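Local coordinates for solute-binding protein Csal_2479 (Chromohalobacter salexigens, PDB 4P1L), which binds D-glucuronate and probably delivers it, as a periplasmic TRAP component, to a permease for transport into the cytoplasm, at residues 224-229 against 285-290; 147-152 against 205-210. One frame throughout, in Å; residues are numbered along the deposited sequence.

Interaction 1: residues 224-229 against 285-290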
loop_
_atom_site.group_PDB
_atom_site.type_symbol
_atom_site.label_atom_id
_atom_site.label_comp_id
_atom_site.label_asym_id
_atom_site.label_seq_id
_atom_site.Cartn_x
_atom_site.Cartn_y
_atom_site.Cartn_z
ATOM N N TYR A 224 -8.595 16.756 -5.884
ATOM C CA TYR A 224 -8.460 15.559 -5.084
ATOM C C TYR A 224 -9.828 15.320 -4.473
ATOM O O TYR A 224 -10.353 16.183 -3.770
ATOM C CB TYR A 224 -7.392 15.790 -4.014
ATOM C CG TYR A 224 -6.962 14.573 -3.216
ATOM C CD1 TYR A 224 -7.627 14.190 -2.055
ATOM C CD2 TYR A 224 -5.863 13.816 -3.611
ATOM C CE1 TYR A 224 -7.212 13.070 -1.317
ATOM C CE2 TYR A 224 -5.458 12.699 -2.890
ATOM C CZ TYR A 224 -6.133 12.321 -1.754
ATOM O OH TYR A 224 -5.682 11.228 -1.013
ATOM N N SER A 225 -10.404 14.156 -4.745
ATOM C CA SER A 225 -11.779 13.866 -4.302
ATOM C C SER A 225 -11.742 12.644 -3.391
ATOM O O SER A 225 -11.253 11.597 -3.794
ATOM C CB SER A 225 -12.666 13.610 -5.501
ATOM O OG SER A 225 -12.728 14.725 -6.397
ATOM N N LEU A 226 -12.303 12.779 -2.186
ATOM C CA LEU A 226 -12.084 11.820 -1.107
ATOM C C LEU A 226 -12.961 10.569 -1.198
ATOM O O LEU A 226 -13.781 10.250 -0.304
ATOM C CB LEU A 226 -12.244 12.535 0.245
ATOM C CG LEU A 226 -11.091 13.486 0.573
ATOM C CD1 LEU A 226 -11.456 14.516 1.639
ATOM C CD2 LEU A 226 -9.891 12.682 1.041
ATOM N N THR A 227 -12.760 9.823 -2.272
ATOM C CA THR A 227 -13.372 8.510 -2.405
ATOM C C THR A 227 -12.937 7.492 -1.327
ATOM O O THR A 227 -13.737 6.641 -0.966
ATOM C CB THR A 227 -13.097 7.941 -3.794
ATOM O OG1 THR A 227 -11.695 8.071 -4.091
ATOM C CG2 THR A 227 -13.952 8.661 -4.852
ATOM N N GLU A 228 -11.669 7.542 -0.867
ATOM C CA GLU A 228 -11.162 6.701 0.212
ATOM C C GLU A 228 -11.525 5.233 -0.050
ATOM O O GLU A 228 -11.997 4.506 0.832
ATOM C CB GLU A 228 -11.654 7.226 1.576
ATOM C CG GLU A 228 -11.190 8.654 1.801
ATOM C CD GLU A 228 -11.637 9.287 3.097
ATOM O OE1 GLU A 228 -10.859 10.066 3.684
ATOM O OE2 GLU A 228 -12.767 9.046 3.511
ATOM N N HIS A 229 -11.255 4.823 -1.292
ATOM C CA HIS A 229 -11.740 3.567 -1.859
ATOM C C HIS A 229 -10.903 2.322 -1.553
ATOM O O HIS A 229 -11.411 1.208 -1.699
ATOM C CB HIS A 229 -11.903 3.730 -3.375
ATOM C CG HIS A 229 -10.694 4.277 -4.066
ATOM N ND1 HIS A 229 -10.644 5.548 -4.597
ATOM C CD2 HIS A 229 -9.486 3.717 -4.314
ATOM C CE1 HIS A 229 -9.449 5.755 -5.121
ATOM N NE2 HIS A 229 -8.733 4.653 -4.971
ATOM N N VAL A 285 -4.533 23.313 -4.249
ATOM C CA VAL A 285 -5.281 22.106 -4.586
ATOM C C VAL A 285 -6.708 22.232 -4.102
ATOM O O VAL A 285 -6.983 22.749 -3.003
ATOM C CB VAL A 285 -4.596 20.828 -4.011
ATOM C CG1 VAL A 285 -5.487 19.601 -4.154
ATOM C CG2 VAL A 285 -3.267 20.586 -4.714
ATOM N N LYS A 286 -7.626 21.762 -4.941
ATOM C CA LYS A 286 -9.028 21.743 -4.617
ATOM C C LYS A 286 -9.415 20.350 -4.117
ATOM O O LYS A 286 -9.428 19.367 -4.884
ATOM C CB LYS A 286 -9.832 22.118 -5.850
ATOM C CG LYS A 286 -9.468 23.515 -6.376
ATOM C CD LYS A 286 -10.095 23.792 -7.735
ATOM C CE LYS A 286 -9.686 25.160 -8.302
ATOM N NZ LYS A 286 -10.003 25.267 -9.769
ATOM N N ILE A 287 -9.687 20.275 -2.814
ATOM C CA ILE A 287 -10.077 19.029 -2.172
ATOM C C ILE A 287 -11.570 19.040 -1.896
ATOM O O ILE A 287 -12.095 20.015 -1.368
ATOM C CB ILE A 287 -9.374 18.836 -0.811
ATOM C CG1 ILE A 287 -7.851 18.829 -0.988
ATOM C CG2 ILE A 287 -9.817 17.519 -0.164
ATOM C CD1 ILE A 287 -7.082 18.748 0.313
ATOM N N ASN A 288 -12.254 17.953 -2.252
ATOM C CA ASN A 288 -13.675 17.814 -1.947
ATOM C C ASN A 288 -13.996 16.447 -1.398
ATOM O O ASN A 288 -13.489 15.444 -1.895
ATOM C CB ASN A 288 -14.577 18.076 -3.180
ATOM C CG ASN A 288 -14.482 16.972 -4.238
ATOM O OD1 ASN A 288 -13.471 16.844 -4.929
ATOM N ND2 ASN A 288 -15.544 16.198 -4.383
ATOM N N GLU A 289 -14.829 16.413 -0.358
ATOM C CA GLU A 289 -15.473 15.189 0.069
ATOM C C GLU A 289 -16.414 14.854 -1.091
ATOM O O GLU A 289 -16.953 15.759 -1.741
ATOM C CB GLU A 289 -16.285 15.390 1.360
ATOM C CG GLU A 289 -15.484 15.952 2.542
ATOM C CD GLU A 289 -14.592 14.898 3.204
ATOM O OE1 GLU A 289 -14.647 13.692 2.829
ATOM O OE2 GLU A 289 -13.837 15.281 4.116
ATOM N N VAL A 290 -16.613 13.573 -1.348
ATOM C CA VAL A 290 -17.609 13.146 -2.316
ATOM C C VAL A 290 -18.985 13.234 -1.684
ATOM O O VAL A 290 -19.115 13.367 -0.468
ATOM C CB VAL A 290 -17.358 11.715 -2.880
ATOM C CG1 VAL A 290 -16.010 11.648 -3.609
ATOM C CG2 VAL A 290 -17.436 10.631 -1.792
HETATM O O HOH W 1 -15.608 11.844 0.943
HETATM O O HOH W 2 -13.698 11.731 4.513
#
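With chi1 at 70°, N288 holds its CG between its own backbone N and carbonyl carbon, and S225 turns OG beside its backbone N (chi1 -60°); the two side chains thus meet on one face of the sheet. S225 OG donates to N288 OD1 over 2.7 Å, in the carbonyl plane and on a lone pair. V155 binds both groups from outside, its N at S225 OG and its O at N288 ND2. Between the backbones, Y224 N donates to K286 O (2.9 Å), N288 N to Y224 O and L226 N to N288 O. This is parallel pairing: strand 286-288, which follows the long helix 248-282, forms one margin of a mixed four-stranded sheet beside strand 223-230. On the face that carries Y224 and I287, I287 CG2 receives L226 CD1 at 3.9 Å. E289 folds its carboxylate back over the same L226 methyl, with OE1 3.5 Å from CD1. L226 is the centre of an inverse gamma turn, in which T227 N bonds to S225 O. A water donates to L226 O and E289 OE1 and accepts from V290 N, bridging the two segments. T227 CG2 meets V290 CG1 at 3.8 Å, nearly at right angles.

Interaction 2: residues 147-152 against 205-210. With BDP (beta-D-glucopyranuronic acid), chain C.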
loop_
_atom_site.group_PDB
_atom_site.type_symbol
_atom_site.label_atom_id
_atom_site.label_comp_id
_atom_site.label_asym_id
_atom_site.label_seq_id
_atom_site.Cartn_x
_atom_site.Cartn_y
_atom_site.Cartn_z
ATOM N N SER A 147 -7.425 7.978 -2.478
ATOM C CA SER A 147 -8.514 8.705 -3.125
ATOM C C SER A 147 -8.137 9.165 -4.526
ATOM O O SER A 147 -6.946 9.315 -4.866
ATOM C CB SER A 147 -8.919 9.915 -2.268
ATOM O OG SER A 147 -9.495 9.495 -1.051
ATOM N N LEU A 148 -9.161 9.413 -5.334
ATOM C CA LEU A 148 -8.990 9.842 -6.720
ATOM C C LEU A 148 -8.516 11.271 -6.841
ATOM O O LEU A 148 -9.059 12.179 -6.201
ATOM C CB LEU A 148 -10.314 9.788 -7.491
ATOM C CG LEU A 148 -10.950 8.479 -7.890
ATOM C CD1 LEU A 148 -12.366 8.747 -8.454
ATOM C CD2 LEU A 148 -10.089 7.764 -8.912
ATOM N N TYR A 149 -7.552 11.483 -7.719
ATOM C CA TYR A 149 -7.242 12.831 -8.150
ATOM C C TYR A 149 -7.131 12.935 -9.658
ATOM O O TYR A 149 -6.742 11.973 -10.309
ATOM C CB TYR A 149 -5.976 13.345 -7.484
ATOM C CG TYR A 149 -4.780 12.411 -7.458
ATOM C CD1 TYR A 149 -3.841 12.398 -8.493
ATOM C CD2 TYR A 149 -4.546 11.600 -6.361
ATOM C CE1 TYR A 149 -2.713 11.594 -8.414
ATOM C CE2 TYR A 149 -3.421 10.787 -6.280
ATOM C CZ TYR A 149 -2.518 10.768 -7.312
ATOM O OH TYR A 149 -1.400 9.954 -7.201
ATOM N N ASN A 150 -7.490 14.088 -10.206
ATOM C CA ASN A 150 -7.512 14.266 -11.655
ATOM C C ASN A 150 -7.291 15.718 -12.039
ATOM O O ASN A 150 -7.241 16.612 -11.190
ATOM C CB ASN A 150 -8.793 13.712 -12.301
ATOM C CG ASN A 150 -9.996 14.632 -12.139
ATOM O OD1 ASN A 150 -10.374 15.338 -13.062
ATOM N ND2 ASN A 150 -10.606 14.602 -10.976
ATOM N N THR A 151 -7.113 15.924 -13.327
ATOM C CA THR A 151 -6.727 17.225 -13.844
ATOM C C THR A 151 -7.904 18.094 -14.257
ATOM O O THR A 151 -7.694 19.250 -14.635
ATOM C CB THR A 151 -5.852 17.063 -15.108
ATOM O OG1 THR A 151 -6.606 16.381 -16.114
ATOM C CG2 THR A 151 -4.591 16.305 -14.809
ATOM N N ASP A 152 -9.120 17.549 -14.226
ATOM C CA ASP A 152 -10.253 18.163 -14.930
ATOM C C ASP A 152 -11.377 18.746 -14.056
ATOM O O ASP A 152 -11.786 19.888 -14.262
ATOM C CB ASP A 152 -10.836 17.176 -15.937
ATOM C CG ASP A 152 -11.843 17.832 -16.865
ATOM O OD1 ASP A 152 -11.419 18.364 -17.915
ATOM O OD2 ASP A 152 -13.056 17.830 -16.538
ATOM N N ALA A 205 -5.083 9.680 -11.169
ATOM C CA ALA A 205 -4.570 8.494 -10.497
ATOM C C ALA A 205 -5.225 8.492 -9.114
ATOM O O ALA A 205 -6.167 9.236 -8.880
ATOM C CB ALA A 205 -3.029 8.538 -10.399
ATOM N N GLU A 206 -4.745 7.669 -8.191
ATOM C CA GLU A 206 -5.349 7.626 -6.885
ATOM C C GLU A 206 -4.314 7.224 -5.843
ATOM O O GLU A 206 -3.442 6.386 -6.092
ATOM C CB GLU A 206 -6.580 6.701 -6.886
ATOM C CG GLU A 206 -6.387 5.364 -7.569
ATOM C CD GLU A 206 -5.624 4.335 -6.716
ATOM O OE1 GLU A 206 -6.037 4.063 -5.568
ATOM O OE2 GLU A 206 -4.633 3.765 -7.222
ATOM N N ASN A 207 -4.389 7.842 -4.665
ATOM C CA ASN A 207 -3.403 7.592 -3.626
ATOM C C ASN A 207 -3.752 8.356 -2.363
ATOM O O ASN A 207 -4.705 9.150 -2.333
ATOM C CB ASN A 207 -1.980 7.957 -4.105
ATOM C CG ASN A 207 -0.976 6.908 -3.735
ATOM O OD1 ASN A 207 -0.915 6.459 -2.561
ATOM N ND2 ASN A 207 -0.223 6.435 -4.719
ATOM N N ASN A 208 -2.958 8.101 -1.330
ATOM C CA ASN A 208 -3.048 8.811 -0.066
ATOM C C ASN A 208 -2.378 10.168 -0.175
ATOM O O ASN A 208 -1.714 10.458 -1.176
ATOM C CB ASN A 208 -2.413 7.979 1.040
ATOM C CG ASN A 208 -0.997 7.516 0.681
ATOM O OD1 ASN A 208 -0.156 8.303 0.248
ATOM N ND2 ASN A 208 -0.751 6.224 0.845
ATOM N N TYR A 209 -2.562 11.009 0.837
ATOM C CA TYR A 209 -1.999 12.350 0.797
ATOM C C TYR A 209 -0.457 12.360 0.669
ATOM O O TYR A 209 0.112 13.065 -0.199
ATOM C CB TYR A 209 -2.454 13.142 2.009
ATOM C CG TYR A 209 -3.853 13.739 1.939
ATOM C CD1 TYR A 209 -4.221 14.616 0.936
ATOM C CD2 TYR A 209 -4.791 13.444 2.923
ATOM C CE1 TYR A 209 -5.523 15.174 0.903
ATOM C CE2 TYR A 209 -6.080 13.994 2.904
ATOM C CZ TYR A 209 -6.433 14.863 1.898
ATOM O OH TYR A 209 -7.707 15.417 1.881
ATOM N N PRO A 210 0.237 11.561 1.489
ATOM C CA PRO A 210 1.693 11.670 1.377
ATOM C C PRO A 210 2.245 11.273 0.033
ATOM O O PRO A 210 3.220 11.888 -0.395
ATOM C CB PRO A 210 2.210 10.785 2.504
ATOM C CG PRO A 210 1.089 10.774 3.498
ATOM C CD PRO A 210 -0.160 10.760 2.651
HETATM C C1 BDP C . 1.797 4.159 -2.369
HETATM C C2 BDP C . 2.468 2.907 -1.822
HETATM C C3 BDP C . 3.596 2.534 -2.705
HETATM C C4 BDP C . 3.040 2.294 -4.073
HETATM C C5 BDP C . 2.310 3.558 -4.601
HETATM C C6 BDP C . 1.684 3.351 -5.979
HETATM O O2 BDP C . 2.949 3.244 -0.531
HETATM O O3 BDP C . 4.120 1.200 -2.191
HETATM O O4 BDP C . 4.091 1.929 -4.984
HETATM O O5 BDP C . 1.310 3.916 -3.699
HETATM O O6A BDP C . 0.595 3.972 -6.207
HETATM O O1 BDP C . 0.710 4.488 -1.577
HETATM O O6B BDP C . 2.283 2.669 -6.836
HETATM O O HOH W 3 -0.919 7.207 -7.414
#
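The Y149 ring lies flat against the backbone of the neighbouring strand, with A205 O 3.7 Å above its plane over the centre and E206 N above the same face, nearer the rim. Its chi1 of 46° sets CG between the backbone N and carbonyl carbon, turning the ring over strand 204-207, where CE1 touches A205 CB at 3.7 Å. N207 runs alongside and points the same way, its amide nearly coplanar with the ring (17° apart) and its CB at the ring edge. A water joins Y149 OH, N207 ND2 and E206 O; H217 also bonds the hydroxyl. Strands 146-150 and 204-207 are antiparallel, with S147-N207 and Y149-A205 as hydrogen-bonded pairs and L148-E206 as the non-hydrogen-bonded pair between them. N207, ending strand 204-207, reaches into the sugar site: OD1 accepts from glucuronate O1 at 2.7 Å, and ND2 donates to the ring oxygen O5 at 3.1 Å. N207 OD1 also accepts from N208 N, so two donors grip it. N208 ND2 bonds O1 weakly, and N208 is the N-cap of helix 209-214, its OD1 accepting from S211 N. On the face shared with L148, E206 OE1 salt-bridges R146, another glucuronate-binding residue, and hydrogen-bonds H229.

How the interactions relate
Both interactions belong to one four-stranded sheet, at opposite margins: interaction 1 adds strand 286-288 and interaction 2 adds strand 204-207, while the middle strands 223-230 and 146-150 are neighbours. Every touching residue of interaction 2 is buried, and its far end enters the glucuronate site. Interaction 1 is only partly buried, with exposed residues and bridging waters around E289. The first pairs parallel strands and adds a serine-asparagine bond and aliphatic contacts; the second pairs antiparallel strands, with the Y149 ring laid over one of them. Y224 OH probably bonds to N207 O at 2.6 Å and S225 N to L148 O at 2.8 Å, tying the inner strand of interaction 1 to both strands of interaction 2.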